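Local coordinates for protein ORF112 (Cyprinid herpesvirus 3, PDB 4WCG) that binds left-handed Z-DNA through its Zalpha domain, a winged helix-turn-helix module, and may also bind double-stranded RNA, at residues S39-M42 and N43-L47. Numbering follows the deposited sequence.
Sequences SEEM and NLKIL. With SO4 (sulfate ion), chain F.
Glu40 reaches forward along the first turn of helix 40-52 to take a hydrogen bond from the side-chain amide of Asn43. Its CG lies anti to the backbone N, and a bend at chi2 (57°) swings the carboxylate toward Asn43 and Leu44. Asn43 ND2 meets Glu40 OE1 at 3.0 Å in an almost straight bond (179°). The two flat groups are turned 70° apart: the oxygen lies in the amide plane of Asn43, whereas the nitrogen comes from above the carboxylate plane. Asn43 suits this buried place, since a neutral amide can donate without bringing in another charge. The other oxygen of Glu40, OE2, rests 3.7 Å from Leu44 CG and forms a salt bridge with Arg84.

One helical turn apart on an exposed face, Glu41 and Lys45, opposite charges suited to i to i+4 pairing, form a salt bridge, long at 3.6 Å between Glu41 OE2 and Lys45 NZ; the extended lysine also lays its CE against Glu41 CG. On the inward side, Met42 CG packs obliquely on Ile46 CD1 at 3.9 Å; flexible Met42 and branched Ile46, both apolar, suit the face turned to helices 58-65 and 69-81.

Ser39 is the N-cap: its OG accepts from Met42 N at 3.0 Å and donates to sulfate O3. The same sulfate, probably from the crystallisation liquor, accepts hydrogen bonds from the backbone N-H groups of Glu40 (to O1) and Glu41 (to O2), merely marking an anion-binding spot in the crystal. The Ser39 cap and early acidic side chains are consistent with a stabilised helix N-terminus, while Glu40 ties this first turn to Arg84.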
ATOM      1  N   SER A  39     -11.596   6.739   8.043  1.00 33.57           N
ATOM      2  CA  SER A  39     -11.713   6.925   9.482  1.00 36.24           C
ATOM      3  C   SER A  39     -10.524   6.298  10.196  1.00 31.28           C
ATOM      4  O   SER A  39     -10.251   5.107  10.029  1.00 30.88           O
ATOM      5  CB  SER A  39     -13.014   6.310   9.996  1.00 38.10           C
ATOM      6  OG  SER A  39     -12.970   6.116  11.396  1.00 43.04           O
ATOM      7  N   GLU A  40      -9.815   7.088  10.998  1.00 33.65           N
ATOM      8  CA  GLU A  40      -8.710   6.529  11.766  1.00 34.10           C
ATOM      9  C   GLU A  40      -9.255   5.565  12.815  1.00 32.13           C
ATOM     10  O   GLU A  40      -8.611   4.572  13.150  1.00 32.71           O
ATOM     11  CB  GLU A  40      -7.868   7.637  12.413  1.00 38.10           C
ATOM     12  CG  GLU A  40      -6.735   7.143  13.326  1.00 42.05           C
ATOM     13  CD  GLU A  40      -5.733   6.209  12.639  1.00 45.70           C
ATOM     14  OE1 GLU A  40      -5.629   6.218  11.387  1.00 39.31           O
ATOM     15  OE2 GLU A  40      -5.037   5.469  13.370  1.00 41.94           O
ATOM     16  N   GLU A  41     -10.454   5.851  13.316  1.00 35.13           N
ATOM     17  CA  GLU A  41     -11.127   4.936  14.229  1.00 36.15           C
ATOM     18  C   GLU A  41     -11.330   3.565  13.575  1.00 37.67           C
ATOM     19  O   GLU A  41     -11.106   2.533  14.205  1.00 33.84           O
ATOM     20  CB  GLU A  41     -12.465   5.522  14.678  1.00 48.42           C
ATOM     21  CG  GLU A  41     -13.297   4.584  15.532  1.00 62.14           C
ATOM     22  CD  GLU A  41     -14.331   5.326  16.355  1.00 79.87           C
ATOM     23  OE1 GLU A  41     -13.966   6.333  16.999  1.00 88.77           O
ATOM     24  OE2 GLU A  41     -15.508   4.906  16.354  1.00 86.19           O
ATOM     25  N   MET A  42     -11.748   3.561  12.311  1.00 33.46           N
ATOM     26  CA  MET A  42     -11.910   2.311  11.563  1.00 31.21           C
ATOM     27  C   MET A  42     -10.563   1.609  11.371  1.00 27.92           C
ATOM     28  O   MET A  42     -10.458   0.386  11.498  1.00 25.40           O
ATOM     29  CB  MET A  42     -12.576   2.580  10.206  1.00 30.41           C
ATOM     30  CG  MET A  42     -12.654   1.367   9.292  1.00 36.19           C
ATOM     31  SD  MET A  42     -13.611   0.006   9.989  1.00 38.74           S
ATOM     32  CE  MET A  42     -15.282   0.558   9.676  1.00 42.55           C
ATOM     33  N   ASN A  43      -9.530   2.386  11.071  1.00 26.07           N
ATOM     34  CA  ASN A  43      -8.187   1.824  10.921  1.00 21.92           C
ATOM     35  C   ASN A  43      -7.768   1.037  12.151  1.00 26.89           C
ATOM     36  O   ASN A  43      -7.286  -0.088  12.055  1.00 24.63           O
ATOM     37  CB  ASN A  43      -7.170   2.921  10.656  1.00 25.42           C
ATOM     38  CG  ASN A  43      -7.256   3.465   9.257  1.00 28.62           C
ATOM     39  OD1 ASN A  43      -7.752   2.791   8.349  1.00 26.90           O
ATOM     40  ND2 ASN A  43      -6.778   4.687   9.070  1.00 29.85           N
ATOM     41  N   LEU A  44      -7.971   1.632  13.321  1.00 27.36           N
ATOM     42  CA  LEU A  44      -7.570   0.995  14.563  1.00 26.41           C
ATOM     43  C   LEU A  44      -8.350  -0.294  14.819  1.00 25.72           C
ATOM     44  O   LEU A  44      -7.796  -1.267  15.319  1.00 26.72           O
ATOM     45  CB  LEU A  44      -7.744   1.967  15.735  1.00 28.97           C
ATOM     46  CG  LEU A  44      -6.775   3.152  15.725  1.00 30.67           C
ATOM     47  CD1 LEU A  44      -7.077   4.125  16.850  1.00 34.16           C
ATOM     48  CD2 LEU A  44      -5.347   2.654  15.833  1.00 33.41           C
ATOM     49  N   LYS A  45      -9.629  -0.313  14.458  1.00 28.47           N
ATOM     50  CA  LYS A  45     -10.432  -1.516  14.645  1.00 28.42           C
ATOM     51  C   LYS A  45      -9.944  -2.650  13.734  1.00 24.14           C
ATOM     52  O   LYS A  45      -9.912  -3.813  14.128  1.00 26.71           O
ATOM     53  CB  LYS A  45     -11.908  -1.215  14.385  1.00 31.26           C
ATOM     54  CG  LYS A  45     -12.512  -0.236  15.390  1.00 37.16           C
ATOM     55  CD  LYS A  45     -13.890   0.206  14.952  1.00 47.72           C
ATOM     56  CE  LYS A  45     -14.527   1.120  15.989  1.00 62.66           C
ATOM     57  NZ  LYS A  45     -15.950   1.418  15.660  1.00 75.02           N
ATOM     58  N   ILE A  46      -9.580  -2.301  12.508  1.00 23.89           N
ATOM     59  CA  ILE A  46      -9.077  -3.292  11.562  1.00 24.49           C
ATOM     60  C   ILE A  46      -7.729  -3.846  12.031  1.00 25.57           C
ATOM     61  O   ILE A  46      -7.488  -5.050  11.988  1.00 25.17           O
ATOM     62  CB  ILE A  46      -8.942  -2.679  10.167  1.00 21.86           C
ATOM     63  CG1 ILE A  46     -10.328  -2.356   9.610  1.00 21.49           C
ATOM     64  CG2 ILE A  46      -8.199  -3.630   9.226  1.00 24.25           C
ATOM     65  CD1 ILE A  46     -10.293  -1.556   8.324  1.00 23.08           C
ATOM     66  N   LEU A  47      -6.860  -2.958  12.496  1.00 22.80           N
ATOM     67  CA  LEU A  47      -5.559  -3.372  13.012  1.00 21.87           C
ATOM     68  C   LEU A  47      -5.747  -4.292  14.214  1.00 27.16           C
ATOM     69  O   LEU A  47      -5.001  -5.259  14.404  1.00 27.52           O
ATOM     70  CB  LEU A  47      -4.723  -2.153  13.399  1.00 23.15           C
ATOM     71  CG  LEU A  47      -4.283  -1.292  12.214  1.00 23.99           C
ATOM     72  CD1 LEU A  47      -3.609  -0.019  12.698  1.00 28.86           C
ATOM     73  CD2 LEU A  47      -3.322  -2.063  11.334  1.00 26.02           C
TER
HETATM   74  S   SO4 F 302     -11.765   9.331  12.797  0.75 73.21           S
HETATM   75  O1  SO4 F 302     -10.937   9.651  11.637  0.75 66.29           O
HETATM   76  O2  SO4 F 302     -11.081   8.351  13.635  0.75 74.32           O
HETATM   77  O3  SO4 F 302     -13.046   8.779  12.362  0.75 73.75           O
HETATM   78  O4  SO4 F 302     -12.001  10.546  13.572  0.75 77.88           O